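Local structure of flavin prenyltransferase UbiX (Aquifex aeolicus, 2EJB) at residues A[113-116]-A[120-123]. The protein probably acts as a metal-independent flavin prenyltransferase, joining a dimethylallyl group from dimethylallyl monophosphate to FMN to make the prenylated cofactor of UbiD decarboxylases. Residues are numbered along the deposited sequence; the frame is centred on the assembly and turned at random.
Sequences VALK and PLVL
L121, the first residue of strand 121-125, meets A114 and L115 on the last turn of helix 106-117, and every contact between the two segments is apolar. Its CB bond is directed at the helix and ends opposite the methyl of A114, with A114 CB and L121 CB 4.3 Å apart. A114 also points toward the strand; consistent with its small side chain, A114 CA and L121 CA are 6.3 Å apart, the nearest CA pair of the two segments. L121 CG stands anti to the backbone N (chi1 176°), and with chi2 at 65° the CD2 branch is the one that reaches L115. There the two leucines cross at a slant: L121 CD2 lies 3.9 Å from L115 CD2 and 4.0 Å from L115 CG, so a single methyl fits against one branch of L115 and its fork. The CB of L115 does not aim at the strand; with CG beside the backbone N and anti to the carbonyl carbon (chi1 -68°), the branched end of L115 comes near L121, CD2 foremost. This is a helix-to-strand return in the Rossmann-like parallel alpha/beta fold of the UbiX/PAD1 flavoproteins: the chain leaves the helix, turns within three residues and enters a strand lying between strands 82-90 and 147-150. Backbone hydrogen bonds tie L121 to V147, and V122 to V85 and V87. On the helix side, A114 also packs on L79 of helix 76-79 and L115 on M144. V122 lies against L173 and V176 of helix 162-176. The L121 side chain is about 8 Å from that of T94, a predicted FMN-binding residue.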
loop_
_atom_site.group_PDB
_atom_site.type_symbol
_atom_site.label_atom_id
_atom_site.label_comp_id
_atom_site.label_asym_id
_atom_site.label_seq_id
_atom_site.Cartn_x
_atom_site.Cartn_y
_atom_site.Cartn_z
ATOM N N VAL A 113 -15.631 9.400 -17.102
ATOM C CA VAL A 113 -15.923 8.895 -18.443
ATOM C C VAL A 113 -15.579 7.417 -18.542
ATOM O O VAL A 113 -16.352 6.632 -19.091
ATOM C CB VAL A 113 -15.136 9.666 -19.531
ATOM C CG1 VAL A 113 -15.431 9.073 -20.905
ATOM C CG2 VAL A 113 -15.517 11.147 -19.504
ATOM N N ALA A 114 -14.420 7.040 -18.011
ATOM C CA ALA A 114 -13.998 5.642 -18.033
ATOM C C ALA A 114 -15.042 4.784 -17.326
ATOM O O ALA A 114 -15.426 3.723 -17.822
ATOM C CB ALA A 114 -12.639 5.481 -17.336
ATOM N N LEU A 115 -15.501 5.256 -16.168
ATOM C CA LEU A 115 -16.496 4.534 -15.377
ATOM C C LEU A 115 -17.830 4.374 -16.095
ATOM O O LEU A 115 -18.378 3.273 -16.140
ATOM C CB LEU A 115 -16.715 5.231 -14.027
ATOM C CG LEU A 115 -15.515 5.174 -13.069
ATOM C CD1 LEU A 115 -15.790 5.998 -11.808
ATOM C CD2 LEU A 115 -15.233 3.729 -12.712
ATOM N N LYS A 116 -18.354 5.459 -16.667
ATOM C CA LYS A 116 -19.635 5.379 -17.372
ATOM C C LYS A 116 -19.537 4.653 -18.714
ATOM O O LYS A 116 -20.525 4.102 -19.198
ATOM C CB LYS A 116 -20.235 6.778 -17.587
ATOM C CG LYS A 116 -19.587 7.629 -18.679
ATOM C CD LYS A 116 -20.159 9.044 -18.649
ATOM C CE LYS A 116 -19.577 9.949 -19.736
ATOM N NZ LYS A 116 -20.171 9.706 -21.073
ATOM N N PRO A 120 -11.511 0.340 -18.852
ATOM C CA PRO A 120 -10.662 -0.030 -17.717
ATOM C C PRO A 120 -10.033 1.191 -17.043
ATOM O O PRO A 120 -9.450 2.053 -17.707
ATOM C CB PRO A 120 -9.627 -0.953 -18.354
ATOM C CG PRO A 120 -10.438 -1.650 -19.435
ATOM C CD PRO A 120 -11.216 -0.496 -20.033
ATOM N N LEU A 121 -10.173 1.260 -15.723
ATOM C CA LEU A 121 -9.627 2.361 -14.930
ATOM C C LEU A 121 -8.718 1.776 -13.849
ATOM O O LEU A 121 -9.157 0.963 -13.030
ATOM C CB LEU A 121 -10.759 3.160 -14.278
ATOM C CG LEU A 121 -10.315 4.296 -13.345
ATOM C CD1 LEU A 121 -9.566 5.376 -14.138
ATOM C CD2 LEU A 121 -11.527 4.887 -12.656
ATOM N N VAL A 122 -7.455 2.193 -13.845
ATOM C CA VAL A 122 -6.493 1.680 -12.872
ATOM C C VAL A 122 -5.860 2.802 -12.046
ATOM O O VAL A 122 -5.299 3.750 -12.595
ATOM C CB VAL A 122 -5.383 0.880 -13.585
ATOM C CG1 VAL A 122 -4.538 0.134 -12.570
ATOM C CG2 VAL A 122 -6.004 -0.095 -14.583
ATOM N N LEU A 123 -5.943 2.680 -10.727
ATOM C CA LEU A 123 -5.394 3.688 -9.817
ATOM C C LEU A 123 -4.278 3.132 -8.934
ATOM O O LEU A 123 -4.362 2.001 -8.445
ATOM C CB LEU A 123 -6.511 4.241 -8.921
ATOM C CG LEU A 123 -7.528 5.285 -9.412
ATOM C CD1 LEU A 123 -7.770 5.186 -10.901
ATOM C CD2 LEU A 123 -8.829 5.119 -8.617
#